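Local coordinates for RabGDI protein (Plasmodium falciparum 3D7, PDB 3P1W) that probably binds GDP-bound prenylated Rab GTPases, slowing their release of GDP and helping to recycle them between membranes and cytosol, at residues A[343-348]-A[368-373]; A[380-385]-A[400-405]; A[282-287]-A[425-430]; A[204-209]-A[219-224]; A[38-43]-A[263-268]. One frame throughout, in Å; residues are numbered along the deposited sequence.

Contact 1: A[343-348]-A[368-373]; sequences TNSCQI and FQHGVT
Gln369 meets both Ser345 and Asn344 and has the largest buried area of any residue in the contact. Its CG lies opposite the backbone N (chi1 177°) and the chain then bends, which brings the amide alongside Ser345. There Ser345 OG donates to Gln369 OE1 at 2.6 Å. The C=O...donor angle is 125° and the hydroxyl sits only slightly off the carbonyl plane, so this is a short, well-directed bond. The aliphatic part of the same side chain lies alongside Asn344, with Gln369 CB 3.7 Å from Asn344 CB.

The other end of the amide is used too: Gln369 NE2 binds the carbonyl of Val119, while Ser345 OG also bonds with the backbone N of Glu121. Both side chains are therefore fixed against strand 117-129 as well as to each other. His370 adds its ring from the flank. Its edge meets the hydroxyl, CE1 lying 3.4 Å from Ser345 OG, and its NE2 is held by the carbonyl of Leu118. One water links the two segments, donating to Asn344 O at 3.0 Å and bonding to His370 ND1 at 2.6 Å, with a weak bond to His370 N besides. Ring, amide and hydroxyl thus each have more than one bonding partner.

In the backbone, Phe368 O accepts from Gly371 N at 2.9 Å across Gln369 and His370, whose torsions are those of a type I beta turn. The turn begins the connection between antiparallel strands 361-367 and 378-385, and its two central side chains tie it to the residues that lead into strand 346-350.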
# COMPACT_ATOMS: atom_id res chain seq x y z
N THR A 343 -1.60 -3.38 -20.82
CA THR A 343 -0.50 -3.34 -19.83
C THR A 343 -0.37 -4.65 -19.06
O THR A 343 -1.36 -5.33 -18.79
CB THR A 343 -0.63 -2.17 -18.85
OG1 THR A 343 -1.97 -2.13 -18.30
CG2 THR A 343 -0.27 -0.84 -19.55
N ASN A 344 0.87 -4.99 -18.72
CA ASN A 344 1.18 -6.23 -17.98
C ASN A 344 1.15 -6.01 -16.48
O ASN A 344 1.20 -6.98 -15.69
CB ASN A 344 2.53 -6.79 -18.42
CG ASN A 344 2.49 -7.35 -19.82
OD1 ASN A 344 1.55 -8.04 -20.18
ND2 ASN A 344 3.50 -7.05 -20.61
N SER A 345 1.13 -4.75 -16.09
CA SER A 345 0.88 -4.36 -14.73
C SER A 345 0.26 -2.96 -14.74
O SER A 345 0.60 -2.10 -15.58
CB SER A 345 2.16 -4.40 -13.91
OG SER A 345 3.18 -3.64 -14.54
N CYS A 346 -0.69 -2.72 -13.85
CA CYS A 346 -1.26 -1.39 -13.73
C CYS A 346 -1.99 -1.21 -12.41
O CYS A 346 -2.23 -2.17 -11.69
CB CYS A 346 -2.20 -1.05 -14.93
SG CYS A 346 -3.70 -1.98 -15.06
N GLN A 347 -2.25 0.05 -12.09
CA GLN A 347 -3.03 0.50 -10.94
C GLN A 347 -4.21 1.33 -11.45
O GLN A 347 -4.03 2.19 -12.35
CB GLN A 347 -2.17 1.36 -10.02
CG GLN A 347 -2.89 1.90 -8.75
CD GLN A 347 -1.93 2.60 -7.79
OE1 GLN A 347 -2.07 2.53 -6.56
NE2 GLN A 347 -0.92 3.24 -8.35
N ILE A 348 -5.40 1.07 -10.93
CA ILE A 348 -6.59 1.85 -11.20
C ILE A 348 -7.12 2.39 -9.90
O ILE A 348 -7.38 1.63 -8.97
CB ILE A 348 -7.70 1.01 -11.89
CG1 ILE A 348 -7.21 0.38 -13.21
CG2 ILE A 348 -8.96 1.84 -12.14
CD1 ILE A 348 -8.13 -0.74 -13.71
N PHE A 368 2.82 -12.24 -15.49
CA PHE A 368 4.12 -12.84 -15.73
C PHE A 368 5.25 -11.81 -15.73
O PHE A 368 6.38 -12.14 -15.36
CB PHE A 368 4.09 -13.58 -17.06
CG PHE A 368 5.40 -14.21 -17.43
CD1 PHE A 368 5.87 -15.33 -16.75
CD2 PHE A 368 6.18 -13.68 -18.46
CE1 PHE A 368 7.09 -15.92 -17.10
CE2 PHE A 368 7.40 -14.25 -18.81
CZ PHE A 368 7.85 -15.37 -18.13
N GLN A 369 4.96 -10.57 -16.12
CA GLN A 369 5.98 -9.49 -16.08
C GLN A 369 6.69 -9.43 -14.73
O GLN A 369 7.92 -9.34 -14.68
CB GLN A 369 5.35 -8.13 -16.42
CG GLN A 369 6.33 -6.94 -16.33
CD GLN A 369 5.68 -5.63 -15.92
OE1 GLN A 369 4.46 -5.51 -15.86
NE2 GLN A 369 6.52 -4.63 -15.60
N HIS A 370 5.92 -9.46 -13.64
CA HIS A 370 6.49 -9.43 -12.28
C HIS A 370 6.69 -10.82 -11.65
O HIS A 370 6.88 -10.93 -10.44
CB HIS A 370 5.62 -8.56 -11.35
CG HIS A 370 5.80 -7.09 -11.55
ND1 HIS A 370 5.06 -6.37 -12.46
CD2 HIS A 370 6.66 -6.22 -10.98
CE1 HIS A 370 5.45 -5.11 -12.44
NE2 HIS A 370 6.43 -4.99 -11.55
N GLY A 371 6.65 -11.88 -12.45
CA GLY A 371 6.87 -13.23 -11.96
C GLY A 371 5.86 -13.75 -10.96
O GLY A 371 6.20 -14.54 -10.07
N VAL A 372 4.61 -13.28 -11.08
CA VAL A 372 3.60 -13.63 -10.08
C VAL A 372 2.50 -14.56 -10.62
O VAL A 372 1.78 -15.17 -9.83
CB VAL A 372 3.01 -12.36 -9.41
CG1 VAL A 372 4.08 -11.64 -8.59
CG2 VAL A 372 2.40 -11.45 -10.40
N THR A 373 2.37 -14.67 -11.96
CA THR A 373 1.44 -15.59 -12.59
C THR A 373 2.08 -16.33 -13.76
O THR A 373 3.12 -15.92 -14.29
CB THR A 373 0.17 -14.86 -13.14
OG1 THR A 373 0.52 -14.08 -14.29
CG2 THR A 373 -0.46 -13.96 -12.08
O HOH W 1 3.29 -7.80 -13.69

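Contact 2: A[380-385]-A[400-405]; sequences AIVSAT and ELLGTI
Ala380, Val382 and Leu402 meet without a single ring or planar side-chain group, so there are no faces or edges to fit together: the contact is made of methyls. Leu402 meets the strand with both branches, whose end methyls rest side by side against Ala380 CB. Leu402 CD2 is 3.9 Å from Ala380 CB, and Leu402 CD1 is almost equally near. CD1 also reaches one step further along the strand, to Val382 CG2 at 4.1 Å.

Ala380 and Val382 are alternate residues of a strand and so offer their side chains on the same side of the sheet. Val382 sets CG2 opposite its own carbonyl carbon (CG1 has chi1 178°), which turns that methyl to Leu402; the two side chains slant across each other. Leu402 itself is extended, with chi2 -178°, and its isobutyl end reaches across between backbones whose nearest CA atoms, Ala380 CA and Leu402 CA, are 7.6 Å apart. Just after it Gly403, with positive phi, turns the chain out of the helix.

Cys331 and Ile337 also touch Leu402, and Pro398 and Leu399 of helix 396-400 lie on Val382. Strands 378-385 and 405-418 flank strand 320-333, both antiparallel to it and hence parallel to one another. The two short helices 391-394 and 396-400 carry the chain over the sheet between them in a beta-alpha-beta crossover, and Leu402, near the end of that crossover, packs back on the strand from which it set out.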
# COMPACT_ATOMS: atom_id res chain seq x y z
N ALA A 380 -5.85 -9.54 -11.15
CA ALA A 380 -6.35 -8.22 -10.77
C ALA A 380 -6.91 -8.33 -9.36
O ALA A 380 -7.70 -9.22 -9.08
CB ALA A 380 -7.46 -7.74 -11.76
N ILE A 381 -6.49 -7.42 -8.49
CA ILE A 381 -6.89 -7.42 -7.10
C ILE A 381 -7.68 -6.15 -6.81
O ILE A 381 -7.14 -5.04 -6.84
CB ILE A 381 -5.68 -7.52 -6.18
CG1 ILE A 381 -4.78 -8.69 -6.62
CG2 ILE A 381 -6.15 -7.66 -4.70
CD1 ILE A 381 -3.65 -8.35 -7.64
N VAL A 382 -8.97 -6.33 -6.55
CA VAL A 382 -9.88 -5.23 -6.24
C VAL A 382 -9.93 -5.09 -4.73
O VAL A 382 -10.16 -6.07 -4.06
CB VAL A 382 -11.28 -5.51 -6.79
CG1 VAL A 382 -12.24 -4.37 -6.40
CG2 VAL A 382 -11.26 -5.70 -8.33
N SER A 383 -9.76 -3.87 -4.20
CA SER A 383 -9.80 -3.65 -2.78
C SER A 383 -10.70 -2.46 -2.46
O SER A 383 -10.69 -1.44 -3.19
CB SER A 383 -8.37 -3.42 -2.24
OG SER A 383 -7.72 -2.36 -2.94
N ALA A 384 -11.45 -2.59 -1.38
CA ALA A 384 -12.37 -1.58 -0.95
C ALA A 384 -12.54 -1.59 0.56
O ALA A 384 -12.40 -2.63 1.20
CB ALA A 384 -13.76 -1.78 -1.63
N THR A 385 -12.90 -0.43 1.11
CA THR A 385 -13.36 -0.35 2.50
C THR A 385 -14.83 -0.69 2.51
O THR A 385 -15.59 -0.16 1.71
CB THR A 385 -13.16 1.04 3.12
OG1 THR A 385 -11.80 1.43 2.95
CG2 THR A 385 -13.51 1.01 4.67
N GLU A 400 -16.71 -5.44 -12.98
CA GLU A 400 -17.14 -5.33 -14.39
C GLU A 400 -16.11 -4.72 -15.31
O GLU A 400 -16.22 -4.86 -16.53
CB GLU A 400 -18.46 -4.55 -14.51
CG GLU A 400 -19.63 -5.25 -13.90
CD GLU A 400 -20.93 -4.42 -13.96
OE1 GLU A 400 -20.94 -3.31 -14.55
OE2 GLU A 400 -21.92 -4.87 -13.37
N LEU A 401 -15.12 -4.01 -14.75
CA LEU A 401 -14.05 -3.44 -15.54
C LEU A 401 -13.07 -4.47 -16.08
O LEU A 401 -12.31 -4.16 -16.99
CB LEU A 401 -13.27 -2.40 -14.74
CG LEU A 401 -14.05 -1.20 -14.23
CD1 LEU A 401 -13.17 -0.42 -13.24
CD2 LEU A 401 -14.47 -0.32 -15.45
N LEU A 402 -13.06 -5.69 -15.52
CA LEU A 402 -11.91 -6.61 -15.69
C LEU A 402 -11.96 -7.56 -16.89
O LEU A 402 -10.99 -8.27 -17.15
CB LEU A 402 -11.76 -7.46 -14.43
CG LEU A 402 -11.61 -6.72 -13.09
CD1 LEU A 402 -11.42 -7.72 -11.93
CD2 LEU A 402 -10.45 -5.68 -13.16
N GLY A 403 -13.08 -7.57 -17.61
CA GLY A 403 -13.31 -8.53 -18.66
C GLY A 403 -13.66 -9.87 -18.05
O GLY A 403 -14.19 -9.94 -16.93
N THR A 404 -13.36 -10.93 -18.78
CA THR A 404 -13.71 -12.27 -18.33
C THR A 404 -12.86 -12.68 -17.15
O THR A 404 -11.63 -12.70 -17.24
CB THR A 404 -13.54 -13.28 -19.46
OG1 THR A 404 -14.44 -12.91 -20.52
CG2 THR A 404 -13.88 -14.68 -18.97
N ILE A 405 -13.51 -13.00 -16.04
CA ILE A 405 -12.81 -13.43 -14.84
C ILE A 405 -12.88 -14.95 -14.74
O ILE A 405 -13.97 -15.52 -14.71
CB ILE A 405 -13.42 -12.80 -13.55
CG1 ILE A 405 -13.31 -11.27 -13.62
CG2 ILE A 405 -12.75 -13.39 -12.28
CD1 ILE A 405 -14.26 -10.51 -12.65

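Contact 3: A[282-287]-A[425-430]; sequences FVFDDD and DNIFVT
Ile427 pushes its CD1 methyl up against two phenylalanine rings, and that one methyl makes the tight part of the contact. It lies over a face of Phe282, with Ile427 CD1 3.9 Å from Phe282 CD1. It meets Phe284 obliquely, 3.8 Å from Phe284 CE1. An extended chi2 of 170° carries the methyl to the far end of the side chain, where the rings of alternate strand residues converge. Leu316 and Val290 fill in around Ile427.

Ile427 is buried, whereas both rings are partly exposed. The loose side lies beyond Phe284, in an aspartate-rich hairpin turn with Asp286 and Asp287 exposed, where Asp285 OD1 accepts from Asp287 N at 2.8 Å as an Asx turn. Asp425, two residues before Ile427, forms another: Ile427 N donates to Asp425 OD1 at 2.8 Å, nearly straight (160°) but from above the carboxylate plane. Asp425 OD2 makes a salt bridge to Lys319.

The two strands belong to one mixed sheet without pairing with each other. Between these two segments the contact is apolar, resting on van der Waals contact and burial of the methyl. Such a contact has little directionality of its own; the Asx turn and the pairing with strand 305-308 probably help set the place of Ile427.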
# COMPACT_ATOMS: atom_id res chain seq x y z
N PHE A 282 2.11 -12.73 27.28
CA PHE A 282 2.99 -11.64 27.63
C PHE A 282 3.29 -11.72 29.11
O PHE A 282 2.43 -12.10 29.90
CB PHE A 282 2.33 -10.30 27.33
CG PHE A 282 2.13 -10.03 25.87
CD1 PHE A 282 3.11 -9.39 25.13
CD2 PHE A 282 0.97 -10.40 25.23
CE1 PHE A 282 2.94 -9.13 23.77
CE2 PHE A 282 0.78 -10.14 23.88
CZ PHE A 282 1.78 -9.51 23.15
N VAL A 283 4.51 -11.35 29.49
CA VAL A 283 4.88 -11.17 30.88
C VAL A 283 4.92 -9.67 31.15
O VAL A 283 5.51 -8.91 30.37
CB VAL A 283 6.25 -11.82 31.19
CG1 VAL A 283 6.56 -11.77 32.70
CG2 VAL A 283 6.29 -13.26 30.65
N PHE A 284 4.24 -9.25 32.22
CA PHE A 284 4.18 -7.85 32.64
C PHE A 284 4.86 -7.61 33.98
O PHE A 284 4.75 -8.43 34.88
CB PHE A 284 2.73 -7.43 32.77
CG PHE A 284 2.03 -7.36 31.47
CD1 PHE A 284 2.31 -6.34 30.58
CD2 PHE A 284 1.10 -8.34 31.10
CE1 PHE A 284 1.69 -6.26 29.36
CE2 PHE A 284 0.47 -8.26 29.85
CZ PHE A 284 0.77 -7.22 28.99
N ASP A 285 5.56 -6.48 34.11
CA ASP A 285 6.18 -6.12 35.38
C ASP A 285 5.16 -5.50 36.34
O ASP A 285 3.98 -5.38 36.01
CB ASP A 285 7.38 -5.19 35.17
CG ASP A 285 6.98 -3.81 34.67
OD1 ASP A 285 5.79 -3.44 34.74
OD2 ASP A 285 7.89 -3.08 34.22
N ASP A 286 5.62 -5.12 37.53
CA ASP A 286 4.78 -4.50 38.56
C ASP A 286 4.08 -3.19 38.13
O ASP A 286 3.11 -2.79 38.77
CB ASP A 286 5.60 -4.23 39.83
CG ASP A 286 5.92 -5.50 40.61
OD1 ASP A 286 5.41 -6.58 40.24
OD2 ASP A 286 6.67 -5.41 41.60
N ASP A 287 4.58 -2.53 37.09
CA ASP A 287 3.91 -1.33 36.57
C ASP A 287 3.08 -1.65 35.32
O ASP A 287 2.73 -0.75 34.58
CB ASP A 287 4.90 -0.21 36.25
CG ASP A 287 5.85 0.10 37.39
OD1 ASP A 287 5.50 -0.14 38.57
OD2 ASP A 287 6.95 0.60 37.10
N ASP A 425 2.65 0.61 28.20
CA ASP A 425 3.10 -0.76 28.40
C ASP A 425 4.23 -1.20 27.45
O ASP A 425 4.72 -2.33 27.57
CB ASP A 425 1.91 -1.71 28.30
CG ASP A 425 1.33 -1.80 26.89
OD1 ASP A 425 1.87 -1.20 25.92
OD2 ASP A 425 0.30 -2.50 26.75
N ASN A 426 4.60 -0.34 26.49
CA ASN A 426 5.67 -0.66 25.52
C ASN A 426 5.34 -1.81 24.55
O ASN A 426 6.26 -2.44 23.99
CB ASN A 426 7.01 -0.90 26.22
CG ASN A 426 7.61 0.38 26.75
OD1 ASN A 426 7.61 1.38 26.04
ND2 ASN A 426 8.15 0.34 27.97
N ILE A 427 4.05 -2.03 24.31
CA ILE A 427 3.60 -2.97 23.29
C ILE A 427 3.02 -2.11 22.16
O ILE A 427 1.94 -1.51 22.32
CB ILE A 427 2.56 -3.96 23.81
CG1 ILE A 427 3.14 -4.79 24.98
CG2 ILE A 427 2.11 -4.91 22.69
CD1 ILE A 427 2.11 -5.61 25.69
N PHE A 428 3.77 -2.03 21.06
CA PHE A 428 3.43 -1.17 19.92
C PHE A 428 2.79 -2.05 18.89
O PHE A 428 3.42 -3.00 18.43
CB PHE A 428 4.69 -0.53 19.33
CG PHE A 428 5.37 0.45 20.25
CD1 PHE A 428 5.17 1.81 20.09
CD2 PHE A 428 6.15 -0.00 21.31
CE1 PHE A 428 5.78 2.71 20.95
CE2 PHE A 428 6.75 0.90 22.20
CZ PHE A 428 6.57 2.27 22.00
N VAL A 429 1.54 -1.74 18.55
CA VAL A 429 0.74 -2.57 17.66
C VAL A 429 0.60 -1.90 16.29
O VAL A 429 0.21 -0.75 16.20
CB VAL A 429 -0.66 -2.88 18.25
CG1 VAL A 429 -1.41 -3.83 17.36
CG2 VAL A 429 -0.52 -3.54 19.67
N THR A 430 0.95 -2.63 15.24
CA THR A 430 0.75 -2.13 13.86
C THR A 430 -0.74 -2.13 13.51
O THR A 430 -1.49 -3.02 13.93
CB THR A 430 1.55 -2.93 12.83
OG1 THR A 430 1.24 -4.32 12.91
CG2 THR A 430 3.07 -2.71 13.00

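Contact 4: A[204-209]-A[219-224]; sequences LTIDFL and DDYLKQ
Tyr221 turns its ring inward, over its own backbone (chi1 78°), and this carries the phenol toward helix 203-213, where Ile206 holds CG2 anti to its backbone N. The hydroxyl therefore lies against that methyl, Tyr221 OH to Ile206 CG2 being 3.6 Å. Leu222 reaches the same methyl from beside the tyrosine, with Leu222 CD2 4.0 Å from Ile206 CG2.

Polar groups meet next to this apolar patch through one water. It donates to Ile206 O at 2.8 Å and to Asp219 OD1 at 2.9 Å, and it bonds with Tyr221 OH at 2.6 Å in the plane of the ring. The phenol has a second partner in the hydroxyl of Tyr196, and its ring stacks on Tyr216. These residues belong to the helical part of the molecule, which in related GDIs takes up the prenyl tail of Rab. Segment 219-224 lies in the link from helix 203-213 to helix 226-243, wound in successive turns in which the carbonyls of Asp219, Asp220 and Tyr221 each accept from the N three residues on.

Asp219 OD1 is held also by NE2 of His211. Its other oxygen, OD2, lies 4.7 Å from Asp207 OD1, a proximity of like charges that the bonds from Asp219 OD1 to His211 and from Asp207 OD2 to Asn353 may ease.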
# COMPACT_ATOMS: atom_id res chain seq x y z
N LEU A 204 -13.92 17.65 -11.67
CA LEU A 204 -13.37 16.38 -12.14
C LEU A 204 -11.85 16.41 -12.22
O LEU A 204 -11.18 15.42 -11.90
CB LEU A 204 -13.99 16.00 -13.50
CG LEU A 204 -15.45 15.53 -13.42
CD1 LEU A 204 -16.10 15.50 -14.83
CD2 LEU A 204 -15.58 14.18 -12.71
N THR A 205 -11.28 17.56 -12.57
CA THR A 205 -9.81 17.71 -12.57
C THR A 205 -9.25 17.60 -11.16
O THR A 205 -8.28 16.87 -10.93
CB THR A 205 -9.38 19.04 -13.18
OG1 THR A 205 -10.01 19.18 -14.45
CG2 THR A 205 -7.85 19.10 -13.35
N ILE A 206 -9.88 18.32 -10.24
CA ILE A 206 -9.55 18.29 -8.82
C ILE A 206 -9.64 16.85 -8.29
O ILE A 206 -8.78 16.40 -7.53
CB ILE A 206 -10.48 19.24 -8.01
CG1 ILE A 206 -10.12 20.71 -8.33
CG2 ILE A 206 -10.34 19.00 -6.51
CD1 ILE A 206 -11.20 21.74 -7.97
N ASP A 207 -10.68 16.14 -8.72
CA ASP A 207 -10.86 14.75 -8.33
C ASP A 207 -9.67 13.87 -8.64
O ASP A 207 -9.18 13.18 -7.74
CB ASP A 207 -12.08 14.15 -9.03
CG ASP A 207 -13.37 14.73 -8.55
OD1 ASP A 207 -13.36 15.41 -7.49
OD2 ASP A 207 -14.40 14.51 -9.24
N PHE A 208 -9.20 13.85 -9.89
CA PHE A 208 -8.08 12.95 -10.22
C PHE A 208 -6.76 13.49 -9.70
O PHE A 208 -5.87 12.72 -9.32
CB PHE A 208 -8.01 12.55 -11.70
CG PHE A 208 -7.35 13.58 -12.61
CD1 PHE A 208 -5.98 13.72 -12.63
CD2 PHE A 208 -8.12 14.34 -13.47
CE1 PHE A 208 -5.38 14.66 -13.48
CE2 PHE A 208 -7.53 15.27 -14.32
CZ PHE A 208 -6.16 15.43 -14.32
N LEU A 209 -6.60 14.82 -9.66
CA LEU A 209 -5.38 15.37 -9.05
C LEU A 209 -5.22 14.96 -7.60
O LEU A 209 -4.15 14.55 -7.17
CB LEU A 209 -5.33 16.89 -9.17
CG LEU A 209 -5.06 17.35 -10.60
CD1 LEU A 209 -5.25 18.85 -10.74
CD2 LEU A 209 -3.67 16.92 -10.99
N ASP A 219 -11.07 14.39 0.36
CA ASP A 219 -10.87 15.79 -0.02
C ASP A 219 -10.61 16.76 1.14
O ASP A 219 -10.71 17.97 0.96
CB ASP A 219 -12.05 16.26 -0.87
CG ASP A 219 -12.13 15.53 -2.21
OD1 ASP A 219 -11.12 14.97 -2.71
OD2 ASP A 219 -13.24 15.52 -2.78
N ASP A 220 -10.21 16.25 2.31
CA ASP A 220 -9.84 17.12 3.45
C ASP A 220 -8.67 18.07 3.11
O ASP A 220 -8.63 19.20 3.60
CB ASP A 220 -9.46 16.29 4.70
CG ASP A 220 -10.64 15.49 5.26
OD1 ASP A 220 -11.79 15.68 4.83
OD2 ASP A 220 -10.40 14.67 6.16
N TYR A 221 -7.74 17.61 2.27
CA TYR A 221 -6.59 18.44 1.87
C TYR A 221 -6.97 19.79 1.27
O TYR A 221 -6.18 20.72 1.33
CB TYR A 221 -5.68 17.70 0.88
CG TYR A 221 -6.21 17.66 -0.54
CD1 TYR A 221 -5.85 18.64 -1.46
CD2 TYR A 221 -7.09 16.68 -0.94
CE1 TYR A 221 -6.32 18.61 -2.75
CE2 TYR A 221 -7.59 16.65 -2.24
CZ TYR A 221 -7.20 17.62 -3.14
OH TYR A 221 -7.69 17.62 -4.42
N LEU A 222 -8.17 19.89 0.70
CA LEU A 222 -8.64 21.10 0.03
C LEU A 222 -8.61 22.29 0.97
O LEU A 222 -8.29 23.40 0.55
CB LEU A 222 -10.06 20.93 -0.53
CG LEU A 222 -10.21 20.07 -1.79
CD1 LEU A 222 -11.69 19.93 -2.14
CD2 LEU A 222 -9.44 20.65 -2.97
N LYS A 223 -8.91 22.05 2.24
CA LYS A 223 -8.98 23.09 3.26
C LYS A 223 -7.64 23.32 3.97
O LYS A 223 -7.51 24.27 4.71
CB LYS A 223 -10.05 22.74 4.28
CG LYS A 223 -11.44 22.67 3.65
CD LYS A 223 -12.52 22.21 4.65
CE LYS A 223 -13.86 22.92 4.35
NZ LYS A 223 -14.96 22.45 5.25
N GLN A 224 -6.68 22.43 3.76
CA GLN A 224 -5.35 22.54 4.35
C GLN A 224 -4.42 23.41 3.50
O GLN A 224 -4.68 23.62 2.31
CB GLN A 224 -4.73 21.15 4.50
CG GLN A 224 -5.50 20.21 5.41
CD GLN A 224 -4.79 18.87 5.61
OE1 GLN A 224 -4.44 18.18 4.64
NE2 GLN A 224 -4.57 18.49 6.86
O HOH W 2 -9.42 15.76 -4.92

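Contact 5: A[38-43]-A[263-268]; sequences LLSHYG and SRMCAI
Met265 is the first residue of segment 263-268 to touch the facing helix, at Ser40 and His41. Its CG lies opposite the backbone N and the chain bends sharply at chi2 (-103°), so that the terminal methyl lies along the last turn of helix 30-41. Met265 CE is 3.8 Å from Ser40 OG and 3.9 Å from His41 N, and it reaches the CB of the histidine as well.

Cys266 comes next, and here the two segments come nearest, with 5.9 Å between Ser40 CA and Cys266 CA. The two residues that meet here, serine and cysteine, are small. Cys266 SG rests 3.8 Å from Ser40 CB, while Ser40 OG comes over the cysteine backbone, 3.7 Å from Cys266 CA. The fit is one of shape, between a hydroxymethyl, a thiol and a methionine methyl.

Helix 30-41 ends at once in a Schellman motif with Gly43 as its C-prime residue. It is the crossover between parallel strands 20-26 and 46-49, the opening beta-alpha-beta unit of the Rossmann-like fold of this family. Helix 257-268 leads to strand 273-274, which pairs parallel with 46-49, and Phe273 of that strand touches Cys266. On another side of helix 30-41, Leu38 and Leu39 pack on Trp450 of helix 440-454.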
# COMPACT_ATOMS: atom_id res chain seq x y z
N LEU A 38 15.05 -1.95 10.35
CA LEU A 38 15.49 -0.68 10.94
C LEU A 38 16.11 -0.84 12.33
O LEU A 38 17.13 -0.18 12.64
CB LEU A 38 14.31 0.28 11.02
CG LEU A 38 13.81 0.82 9.67
CD1 LEU A 38 12.48 1.53 9.87
CD2 LEU A 38 14.86 1.76 9.07
N LEU A 39 15.50 -1.67 13.18
CA LEU A 39 16.06 -1.93 14.53
C LEU A 39 17.44 -2.59 14.44
O LEU A 39 18.39 -2.17 15.12
CB LEU A 39 15.11 -2.80 15.35
CG LEU A 39 13.82 -2.09 15.77
CD1 LEU A 39 12.70 -3.07 16.22
CD2 LEU A 39 14.12 -1.07 16.83
N SER A 40 17.55 -3.62 13.61
CA SER A 40 18.82 -4.31 13.39
C SER A 40 19.86 -3.38 12.78
O SER A 40 21.05 -3.42 13.14
CB SER A 40 18.59 -5.56 12.51
OG SER A 40 19.80 -6.21 12.17
N HIS A 41 19.43 -2.52 11.86
CA HIS A 41 20.35 -1.54 11.26
C HIS A 41 20.92 -0.56 12.29
O HIS A 41 22.12 -0.22 12.25
CB HIS A 41 19.66 -0.78 10.13
CG HIS A 41 20.53 0.26 9.48
ND1 HIS A 41 20.44 1.60 9.78
CD2 HIS A 41 21.51 0.15 8.55
CE1 HIS A 41 21.31 2.27 9.06
NE2 HIS A 41 21.97 1.42 8.30
N TYR A 42 20.08 -0.10 13.23
CA TYR A 42 20.52 0.87 14.24
C TYR A 42 21.05 0.19 15.52
O TYR A 42 21.07 0.78 16.59
CB TYR A 42 19.38 1.85 14.59
CG TYR A 42 19.17 2.94 13.55
CD1 TYR A 42 18.14 2.86 12.62
CD2 TYR A 42 20.01 4.06 13.50
CE1 TYR A 42 17.94 3.86 11.67
CE2 TYR A 42 19.82 5.06 12.55
CZ TYR A 42 18.78 4.95 11.64
OH TYR A 42 18.58 5.93 10.69
N GLY A 43 21.47 -1.07 15.38
CA GLY A 43 22.24 -1.75 16.41
C GLY A 43 21.42 -2.35 17.54
O GLY A 43 21.98 -2.70 18.56
N SER A 263 14.80 -10.99 6.68
CA SER A 263 15.29 -12.12 7.46
C SER A 263 16.78 -12.33 7.20
O SER A 263 17.58 -12.47 8.13
CB SER A 263 14.51 -13.39 7.13
OG SER A 263 14.73 -14.38 8.11
N ARG A 264 17.14 -12.32 5.92
CA ARG A 264 18.53 -12.50 5.50
C ARG A 264 19.41 -11.38 6.05
O ARG A 264 20.47 -11.65 6.64
CB ARG A 264 18.61 -12.55 3.97
N MET A 265 18.97 -10.13 5.89
CA MET A 265 19.71 -8.98 6.39
C MET A 265 19.89 -9.06 7.91
O MET A 265 21.02 -9.02 8.40
CB MET A 265 19.06 -7.65 5.99
CG MET A 265 19.75 -6.40 6.57
SD MET A 265 18.91 -5.61 7.99
CE MET A 265 20.27 -4.66 8.69
N CYS A 266 18.79 -9.20 8.65
CA CYS A 266 18.86 -9.20 10.13
C CYS A 266 19.78 -10.27 10.71
O CYS A 266 20.37 -10.07 11.77
CB CYS A 266 17.47 -9.38 10.72
SG CYS A 266 16.46 -7.91 10.50
N ALA A 267 19.85 -11.41 10.03
CA ALA A 267 20.68 -12.52 10.44
C ALA A 267 22.18 -12.12 10.49
O ALA A 267 22.93 -12.67 11.30
CB ALA A 267 20.45 -13.70 9.49
N ILE A 268 22.58 -11.14 9.67
CA ILE A 268 23.94 -10.56 9.69
C ILE A 268 24.34 -9.97 11.05
O ILE A 268 25.39 -10.30 11.60
CB ILE A 268 24.08 -9.39 8.66
CG1 ILE A 268 23.95 -9.89 7.22
CG2 ILE A 268 25.43 -8.67 8.84
CD1 ILE A 268 24.11 -8.80 6.19

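Contacts 1 and 2 work on one sheet, their centres about 14 Å apart, and both involve elements next to strand 361-367; contact 1 does so with polar side chains and a water, contact 2 with buried methyls alone. Contacts 3 and 5 belong to the Rossmann-like end, about 23 Å apart between centres, where one joins strands and the other helices. Contact 3 is the more peripheral, its centre about 28 Å from the chain's centre, and ends in an acidic turn. Contact 4 lies in the helical region, about 40 Å from contact 5 between centres. Like contact 1 it mixes apolar touches with a bridging water, but it is buried, whereas contacts 1, 3 and 5 are only partly so.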